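Local coordinates for protein type II restriction enzyme MUNI (PDB 1D02) that recognises the double-stranded DNA sequence 5'-CAATTG-3' as a homodimer and cleaves it after the first cytosine, leaving 5'-phosphate ends, at residues R121-K124 / L125-P128; D171-Q174 / D175-F178; I71-S74 / T75-W78. The protein carries 1 engineered substitution. All blocks are in the same frame, centred on the assembly; numbering follows the deposited sequence.

Interaction 1 (R121-K124 / L125-P128); sequences RSCK and LFTP. With nucleotides of chain A.
Lys124 and Thr127 join where a 3-10 turn runs out just before helix 128-138, the backbone here tied three residues apart by Leu125 N to Ser122 O, Phe126 N to Cys123 O and Thr127 N to Lys124 O. The carbonyl of Lys124 takes a second donor: Thr127 OG1 lies 2.8 Å from Lys124 O, almost in line with the C=O bond (166°). Thr127 is the N-cap of the helix, and its OG1 also meets the backbone N of Leu130. Cys123 sets its CB 4.1 Å from Phe126 CD1, and its SG stands obliquely beside the ring, 5.3 Å from the Phe126 centroid.

At the other end Arg121 leaves the turn and, bent at chi3 (37°), lays its guanidinium against the DNA. NH1 of Arg121 gives hydrogen bonds to N7 of DA5 and OP2 of DA4 of chain A, each at 3.0 Å, while Arg121 NH2 reaches the same OP2 at 3.1 Å. Arg121 NE and Lys124 NZ form salt bridges to Glu120 of the second subunit. One guanidinium thus reads a purine N7 and grips a phosphate oxygen, and the bond from Glu120 of the second subunit to NE would limit the rotation of the group.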
loop_
_atom_site.group_PDB
_atom_site.type_symbol
_atom_site.label_atom_id
_atom_site.label_comp_id
_atom_site.label_asym_id
_atom_site.label_seq_id
_atom_site.Cartn_x
_atom_site.Cartn_y
_atom_site.Cartn_z
ATOM N N ARG D 121 2.846 -3.864 -2.710
ATOM C CA ARG D 121 3.655 -3.507 -1.537
ATOM C C ARG D 121 4.074 -2.027 -1.558
ATOM O O ARG D 121 4.265 -1.413 -0.504
ATOM C CB ARG D 121 4.935 -4.370 -1.475
ATOM C CG ARG D 121 4.698 -5.906 -1.297
ATOM C CD ARG D 121 6.028 -6.661 -1.359
ATOM N NE ARG D 121 6.962 -5.811 -0.696
ATOM C CZ ARG D 121 8.112 -5.358 -1.186
ATOM N NH1 ARG D 121 8.595 -5.709 -2.365
ATOM N NH2 ARG D 121 8.682 -4.352 -0.555
ATOM N N SER D 122 4.227 -1.479 -2.762
ATOM C CA SER D 122 4.645 -0.093 -2.914
ATOM C C SER D 122 3.630 0.839 -2.307
ATOM O O SER D 122 3.970 1.967 -1.934
ATOM C CB SER D 122 4.865 0.266 -4.392
ATOM O OG SER D 122 3.684 0.123 -5.152
ATOM N N CYS D 123 2.397 0.366 -2.157
ATOM C CA CYS D 123 1.348 1.227 -1.605
ATOM C C CYS D 123 1.536 1.553 -0.125
ATOM O O CYS D 123 0.769 2.345 0.424
ATOM C CB CYS D 123 -0.044 0.629 -1.839
ATOM S SG CYS D 123 -0.504 0.571 -3.591
ATOM N N LYS D 124 2.531 0.949 0.524
ATOM C CA LYS D 124 2.790 1.286 1.922
ATOM C C LYS D 124 3.086 2.787 2.032
ATOM O O LYS D 124 2.888 3.390 3.092
ATOM C CB LYS D 124 3.990 0.519 2.457
ATOM C CG LYS D 124 5.320 0.844 1.768
ATOM C CD LYS D 124 6.429 -0.137 2.181
ATOM C CE LYS D 124 6.774 -0.060 3.675
ATOM N NZ LYS D 124 8.014 -0.886 4.042
ATOM N N LEU D 125 3.537 3.384 0.937
ATOM C CA LEU D 125 3.888 4.803 0.960
ATOM C C LEU D 125 2.657 5.687 1.101
ATOM O O LEU D 125 2.791 6.866 1.402
ATOM C CB LEU D 125 4.664 5.179 -0.303
ATOM C CG LEU D 125 5.977 4.412 -0.480
ATOM C CD1 LEU D 125 6.644 4.821 -1.784
ATOM C CD2 LEU D 125 6.889 4.674 0.716
ATOM N N PHE D 126 1.475 5.121 0.876
ATOM C CA PHE D 126 0.234 5.887 1.028
ATOM C C PHE D 126 -0.303 5.866 2.470
ATOM O O PHE D 126 -1.293 6.557 2.772
ATOM C CB PHE D 126 -0.866 5.353 0.099
ATOM C CG PHE D 126 -0.624 5.620 -1.365
ATOM C CD1 PHE D 126 0.001 4.683 -2.173
ATOM C CD2 PHE D 126 -1.098 6.788 -1.955
ATOM C CE1 PHE D 126 0.141 4.904 -3.557
ATOM C CE2 PHE D 126 -0.955 7.003 -3.315
ATOM C CZ PHE D 126 -0.340 6.056 -4.114
ATOM N N THR D 127 0.314 5.073 3.358
ATOM C CA THR D 127 -0.171 5.045 4.747
ATOM C C THR D 127 0.025 6.420 5.361
ATOM O O THR D 127 1.009 7.108 5.072
ATOM C CB THR D 127 0.581 4.015 5.626
ATOM O OG1 THR D 127 1.991 4.281 5.627
ATOM C CG2 THR D 127 0.305 2.600 5.098
ATOM N N PRO D 128 -0.912 6.842 6.219
ATOM C CA PRO D 128 -0.749 8.167 6.823
ATOM C C PRO D 128 0.557 8.310 7.588
ATOM O O PRO D 128 1.170 9.380 7.597
ATOM C CB PRO D 128 -2.004 8.319 7.693
ATOM C CG PRO D 128 -2.478 6.864 7.926
ATOM C CD PRO D 128 -2.203 6.231 6.577
ATOM P P DA A 5 13.138 -7.663 -8.385
ATOM O OP1 DA A 5 14.144 -8.448 -9.135
ATOM O OP2 DA A 5 12.861 -6.271 -8.769
ATOM O "O5'" DA A 5 11.700 -8.373 -8.353
ATOM C "C5'" DA A 5 11.541 -9.723 -8.697
ATOM C "C4'" DA A 5 10.146 -10.204 -8.363
ATOM O "O4'" DA A 5 9.945 -10.194 -6.934
ATOM C "C3'" DA A 5 8.915 -9.516 -8.977
ATOM O "O3'" DA A 5 8.089 -10.519 -9.574
ATOM C "C2'" DA A 5 8.142 -9.026 -7.755
ATOM C "C1'" DA A 5 8.561 -10.062 -6.721
ATOM N N9 DA A 5 8.349 -9.734 -5.313
ATOM C C8 DA A 5 8.407 -8.500 -4.711
ATOM N N7 DA A 5 8.172 -8.531 -3.425
ATOM C C5 DA A 5 7.936 -9.866 -3.156
ATOM C C6 DA A 5 7.616 -10.557 -1.960
ATOM N N6 DA A 5 7.479 -9.961 -0.769
ATOM N N1 DA A 5 7.431 -11.894 -2.035
ATOM C C2 DA A 5 7.559 -12.484 -3.228
ATOM N N3 DA A 5 7.856 -11.945 -4.414
ATOM C C4 DA A 5 8.038 -10.622 -4.307
ATOM P P DA A 4 12.216 -3.636 -3.168
ATOM O OP1 DA A 4 12.633 -2.672 -4.217
ATOM O OP2 DA A 4 10.799 -3.677 -2.718
ATOM O "O5'" DA A 4 12.615 -5.090 -3.679
ATOM C "C5'" DA A 4 13.952 -5.388 -4.057
ATOM C "C4'" DA A 4 14.006 -6.749 -4.714
ATOM O "O4'" DA A 4 13.729 -7.792 -3.753
ATOM C "C3'" DA A 4 13.011 -6.952 -5.848
ATOM O "O3'" DA A 4 13.654 -7.733 -6.861
ATOM C "C2'" DA A 4 11.857 -7.693 -5.180
ATOM C "C1'" DA A 4 12.565 -8.528 -4.120
ATOM N N9 DA A 4 11.817 -8.782 -2.883
ATOM C C8 DA A 4 11.258 -7.856 -2.033
ATOM N N7 DA A 4 10.759 -8.378 -0.938
ATOM C C5 DA A 4 10.981 -9.740 -1.082
ATOM C C6 DA A 4 10.726 -10.835 -0.231
ATOM N N6 DA A 4 10.164 -10.722 0.973
ATOM N N1 DA A 4 11.096 -12.065 -0.661
ATOM C C2 DA A 4 11.675 -12.174 -1.864
ATOM N N3 DA A 4 11.972 -11.224 -2.748
ATOM C C4 DA A 4 11.603 -10.010 -2.288
#

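Interaction 2 (D171-Q174 / D175-F178); sequences DHYQ and DNYF
This is a local turn contact, in which Gln174 and Tyr177 join side chains as the chain comes off helix 160-170 and enters strand 177-180. Tyr177 OH donates to Gln174 OE1 at 2.7 Å, and the two side chains run side by side with the amide turned 85° from the ring, its oxygen arriving at the ring edge. Tyr177 OH also bonds Thr167 OG1 of helix 160-170. Gln174 can reach there because its chain folds at chi2 (-62°). The other end of the amide is held as well: Gln174 NE2 donates to Asp171 O at 2.9 Å, a nearly straight bond close to the amide plane, and also to Thr167 O in the helix. With both ends engaged, the amide is fixed in its flip.

The backbone of the turn is closed by Asn176 N, which donates to Tyr173 O at 3.1 Å. Alongside, Asn176 OD1 comes within 3.6 Å of Tyr173 CB, while the amide of Asn176 makes its own bonds to Leu146 N and Phe148 O. Before the turn, His172 ND1 donates to Asp171 OD2 at 3.1 Å, and the same carboxylate oxygen has a salt bridge to Lys132 of the second subunit. Asp171 takes positive phi (50°), ending the helix. The whole is an alpha-to-beta connection, a short 3-10 turn delivering the chain beside strand 148-153 in the mixed sheet of this PDDEXK-clan nuclease.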
loop_
_atom_site.group_PDB
_atom_site.type_symbol
_atom_site.label_atom_id
_atom_site.label_comp_id
_atom_site.label_asym_id
_atom_site.label_seq_id
_atom_site.Cartn_x
_atom_site.Cartn_y
_atom_site.Cartn_z
ATOM N N ASP D 171 -5.242 8.031 -8.701
ATOM C CA ASP D 171 -6.284 9.044 -8.772
ATOM C C ASP D 171 -5.744 10.412 -9.210
ATOM O O ASP D 171 -5.161 10.512 -10.282
ATOM C CB ASP D 171 -6.943 9.109 -7.385
ATOM C CG ASP D 171 -8.322 9.712 -7.413
ATOM O OD1 ASP D 171 -9.185 9.230 -8.175
ATOM O OD2 ASP D 171 -8.548 10.661 -6.650
ATOM N N HIS D 172 -5.897 11.462 -8.405
ATOM C CA HIS D 172 -5.400 12.759 -8.860
ATOM C C HIS D 172 -3.922 13.044 -8.568
ATOM O O HIS D 172 -3.496 14.205 -8.598
ATOM C CB HIS D 172 -6.282 13.905 -8.325
ATOM C CG HIS D 172 -6.271 14.043 -6.834
ATOM N ND1 HIS D 172 -7.037 13.248 -6.005
ATOM C CD2 HIS D 172 -5.588 14.887 -6.023
ATOM C CE1 HIS D 172 -6.829 13.600 -4.747
ATOM N NE2 HIS D 172 -5.956 14.592 -4.731
ATOM N N TYR D 173 -3.143 11.988 -8.299
ATOM C CA TYR D 173 -1.701 12.115 -8.050
ATOM C C TYR D 173 -0.981 11.298 -9.132
ATOM O O TYR D 173 -0.063 10.529 -8.831
ATOM C CB TYR D 173 -1.310 11.564 -6.667
ATOM C CG TYR D 173 -1.979 12.276 -5.527
ATOM C CD1 TYR D 173 -3.116 11.751 -4.923
ATOM C CD2 TYR D 173 -1.482 13.481 -5.057
ATOM C CE1 TYR D 173 -3.737 12.408 -3.875
ATOM C CE2 TYR D 173 -2.107 14.158 -3.998
ATOM C CZ TYR D 173 -3.228 13.609 -3.415
ATOM O OH TYR D 173 -3.827 14.238 -2.340
ATOM N N GLN D 174 -1.401 11.466 -10.386
ATOM C CA GLN D 174 -0.801 10.720 -11.487
ATOM C C GLN D 174 0.689 10.919 -11.663
ATOM O O GLN D 174 1.370 10.012 -12.133
ATOM C CB GLN D 174 -1.492 11.062 -12.810
ATOM C CG GLN D 174 -2.908 10.558 -12.898
ATOM C CD GLN D 174 -2.988 9.044 -12.816
ATOM O OE1 GLN D 174 -2.404 8.340 -13.644
ATOM N NE2 GLN D 174 -3.721 8.538 -11.833
ATOM N N ASP D 175 1.221 12.072 -11.260
ATOM C CA ASP D 175 2.637 12.316 -11.458
ATOM C C ASP D 175 3.540 11.638 -10.433
ATOM O O ASP D 175 4.766 11.705 -10.557
ATOM C CB ASP D 175 2.933 13.825 -11.470
ATOM C CG ASP D 175 2.232 14.556 -12.614
ATOM O OD1 ASP D 175 1.808 13.906 -13.596
ATOM O OD2 ASP D 175 2.117 15.800 -12.533
ATOM N N ASN D 176 2.941 11.003 -9.421
ATOM C CA ASN D 176 3.720 10.323 -8.398
ATOM C C ASN D 176 4.171 8.900 -8.759
ATOM O O ASN D 176 4.747 8.199 -7.936
ATOM C CB ASN D 176 2.984 10.384 -7.060
ATOM C CG ASN D 176 3.116 11.764 -6.424
ATOM O OD1 ASN D 176 2.144 12.512 -6.328
ATOM N ND2 ASN D 176 4.337 12.118 -6.043
ATOM N N TYR D 177 3.893 8.474 -9.992
ATOM C CA TYR D 177 4.454 7.205 -10.457
ATOM C C TYR D 177 4.876 7.412 -11.902
ATOM O O TYR D 177 4.436 8.374 -12.548
ATOM C CB TYR D 177 3.452 6.044 -10.375
ATOM C CG TYR D 177 2.356 6.096 -11.407
ATOM C CD1 TYR D 177 2.514 5.486 -12.653
ATOM C CD2 TYR D 177 1.173 6.760 -11.137
ATOM C CE1 TYR D 177 1.506 5.542 -13.607
ATOM C CE2 TYR D 177 0.153 6.821 -12.068
ATOM C CZ TYR D 177 0.323 6.209 -13.301
ATOM O OH TYR D 177 -0.706 6.275 -14.202
ATOM N N PHE D 178 5.761 6.554 -12.400
ATOM C CA PHE D 178 6.163 6.631 -13.809
ATOM C C PHE D 178 6.375 5.213 -14.305
ATOM O O PHE D 178 6.981 4.393 -13.603
ATOM C CB PHE D 178 7.461 7.430 -13.990
ATOM C CG PHE D 178 7.985 7.409 -15.400
ATOM C CD1 PHE D 178 7.379 8.174 -16.409
ATOM C CD2 PHE D 178 9.089 6.625 -15.727
ATOM C CE1 PHE D 178 7.879 8.154 -17.724
ATOM C CE2 PHE D 178 9.590 6.599 -17.036
ATOM C CZ PHE D 178 8.989 7.362 -18.027
HETATM O O HOH W 1 -0.725 14.576 -10.672
#

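Interaction 3 (I71-S74 / T75-W78); sequences IDLS and TTQW. With nucleotides of chain A.
Thr76 OG1 donates to Asp72 O at 2.7 Å, and this short bond closes the turn between 71-74 and 75-78. The same carbonyl oxygen accepts from Thr75 N at 3.3 Å, and the two donors approach from opposite faces of the carbonyl plane. A weak backbone bond from Thr76 N to Leu73 O adds a further tie. Beside this polar knot, apolar tips meet the indole: Leu73 CD2 packs obliquely 3.6 Å from Trp78 CH2, and Ile71 CD1 stands 4.0 Å from Trp78 CZ2. Thr76 CG2 sits over one face of the indole toward its rim.

Around this first shell, Asp72 braces the turn from within its own segment. With CG turned opposite the backbone N (chi1 -178°), its OD1 accepts from Ser74 OG at 2.6 Å and from Ser74 N at 3.0 Å, both from the same face of the carboxylate; the backbone bond makes an Asx turn. Two waters lie in the next layer. Water 2 bridges Asp72 OD2 and Thr75 OG1, while water 3 donates to both Leu73 O and Thr76 O.

Farther out, the backbone of Trp78 bonds to Leu52 and Tyr53, and Lys161 of the second subunit makes a cation-pi contact with the indole. On the DNA side the approach is by proximity: Trp78 CA lies 3.3 Å from OP1 of DC2 of chain A. A carboxylate, the hydroxyls of Ser74, Thr75 and Thr76, and two waters therefore shape an exposed turn, and the tryptophan that follows carries the chain up to the phosphate of DC2, just 5' of the recognition sequence.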
loop_
_atom_site.group_PDB
_atom_site.type_symbol
_atom_site.label_atom_id
_atom_site.label_comp_id
_atom_site.label_asym_id
_atom_site.label_seq_id
_atom_site.Cartn_x
_atom_site.Cartn_y
_atom_site.Cartn_z
ATOM N N ILE D 71 16.148 -6.151 24.437
ATOM C CA ILE D 71 17.030 -5.195 23.819
ATOM C C ILE D 71 16.557 -3.810 24.208
ATOM O O ILE D 71 15.473 -3.639 24.768
ATOM C CB ILE D 71 17.024 -5.319 22.298
ATOM C CG1 ILE D 71 15.615 -5.034 21.778
ATOM C CG2 ILE D 71 17.565 -6.694 21.889
ATOM C CD1 ILE D 71 15.493 -5.117 20.256
ATOM N N ASP D 72 17.391 -2.820 23.921
ATOM C CA ASP D 72 17.086 -1.437 24.257
ATOM C C ASP D 72 16.425 -0.760 23.063
ATOM O O ASP D 72 17.101 -0.319 22.136
ATOM C CB ASP D 72 18.377 -0.710 24.632
ATOM C CG ASP D 72 18.141 0.729 25.045
ATOM O OD1 ASP D 72 16.984 1.203 25.023
ATOM O OD2 ASP D 72 19.133 1.392 25.401
ATOM N N LEU D 73 15.101 -0.689 23.086
ATOM C CA LEU D 73 14.379 -0.091 21.968
ATOM C C LEU D 73 14.699 1.387 21.812
ATOM O O LEU D 73 14.587 1.932 20.708
ATOM C CB LEU D 73 12.857 -0.291 22.132
ATOM C CG LEU D 73 12.438 -1.774 22.031
ATOM C CD1 LEU D 73 10.932 -1.915 22.251
ATOM C CD2 LEU D 73 12.844 -2.328 20.655
ATOM N N SER D 74 15.123 2.048 22.889
ATOM C CA SER D 74 15.385 3.484 22.782
ATOM C C SER D 74 16.548 3.838 21.836
ATOM O O SER D 74 16.670 4.981 21.409
ATOM C CB SER D 74 15.629 4.083 24.177
ATOM O OG SER D 74 16.948 3.822 24.626
ATOM N N THR D 75 17.396 2.869 21.504
ATOM C CA THR D 75 18.515 3.109 20.599
ATOM C C THR D 75 18.514 2.140 19.425
ATOM O O THR D 75 19.491 2.027 18.687
ATOM C CB THR D 75 19.850 2.968 21.310
ATOM O OG1 THR D 75 19.954 1.655 21.899
ATOM C CG2 THR D 75 19.967 4.047 22.390
ATOM N N THR D 76 17.401 1.447 19.257
ATOM C CA THR D 76 17.269 0.500 18.178
ATOM C C THR D 76 16.704 1.212 16.969
ATOM O O THR D 76 15.747 1.964 17.085
ATOM C CB THR D 76 16.331 -0.637 18.603
ATOM O OG1 THR D 76 16.954 -1.369 19.667
ATOM C CG2 THR D 76 16.035 -1.576 17.432
ATOM N N GLN D 77 17.286 0.965 15.805
ATOM C CA GLN D 77 16.805 1.599 14.596
ATOM C C GLN D 77 16.136 0.619 13.640
ATOM O O GLN D 77 16.795 -0.229 13.026
ATOM C CB GLN D 77 17.956 2.326 13.907
ATOM C CG GLN D 77 18.524 3.427 14.809
ATOM C CD GLN D 77 19.538 4.299 14.113
ATOM O OE1 GLN D 77 19.393 4.610 12.937
ATOM N NE2 GLN D 77 20.565 4.723 14.849
ATOM N N TRP D 78 14.815 0.736 13.556
ATOM C CA TRP D 78 13.991 -0.059 12.640
ATOM C C TRP D 78 13.280 0.928 11.723
ATOM O O TRP D 78 12.583 1.840 12.176
ATOM C CB TRP D 78 12.937 -0.897 13.382
ATOM C CG TRP D 78 13.504 -1.973 14.258
ATOM C CD1 TRP D 78 14.709 -2.612 14.111
ATOM C CD2 TRP D 78 12.864 -2.568 15.379
ATOM N NE1 TRP D 78 14.851 -3.586 15.082
ATOM C CE2 TRP D 78 13.730 -3.577 15.874
ATOM C CE3 TRP D 78 11.631 -2.353 16.021
ATOM C CZ2 TRP D 78 13.403 -4.369 16.973
ATOM C CZ3 TRP D 78 11.309 -3.144 17.118
ATOM C CH2 TRP D 78 12.196 -4.142 17.581
ATOM P P DC A 2 15.336 -2.899 9.708
ATOM O OP1 DC A 2 15.197 -1.423 9.856
ATOM O OP2 DC A 2 14.410 -3.828 10.420
ATOM O "O5'" DC A 2 15.259 -3.212 8.157
ATOM C "C5'" DC A 2 15.994 -2.388 7.261
ATOM C "C4'" DC A 2 15.656 -2.737 5.836
ATOM O "O4'" DC A 2 16.242 -4.019 5.509
ATOM C "C3'" DC A 2 14.165 -2.826 5.509
ATOM O "O3'" DC A 2 13.935 -1.953 4.386
ATOM C "C2'" DC A 2 13.944 -4.313 5.224
ATOM C "C1'" DC A 2 15.314 -4.798 4.776
ATOM N N1 DC A 2 15.617 -6.213 5.065
ATOM C C2 DC A 2 16.055 -7.042 4.025
ATOM O O2 DC A 2 16.167 -6.568 2.873
ATOM N N3 DC A 2 16.345 -8.334 4.299
ATOM C C4 DC A 2 16.226 -8.803 5.544
ATOM N N4 DC A 2 16.558 -10.087 5.778
ATOM C C5 DC A 2 15.773 -7.981 6.619
ATOM C C6 DC A 2 15.483 -6.705 6.332
HETATM O O HOH W 2 21.540 0.904 24.480
HETATM O O HOH W 3 15.067 3.815 18.772
#

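Overall arrangement
Along the chain the order is interaction 3, then interaction 1, then interaction 2, each a single continuous turn. Interaction 3 lies far out, about 27 Å from the chain centre, in the long loop between helix 60-63 and strand 84-88. Interaction 1 ends the loop between strand 93-101 and helix 128-138, and interaction 2 joins helix 160-170 to strand 177-180. Centres of 1 and 2 are about 14 Å apart, of 1 and 3 about 24 Å, and of 2 and 3 about 35 Å, on opposite sides of the chain centre. None touches another, yet all three meet the second subunit; 1 and 3 also meet DNA, whereas the nearest atom of 2 is about 13 Å from it.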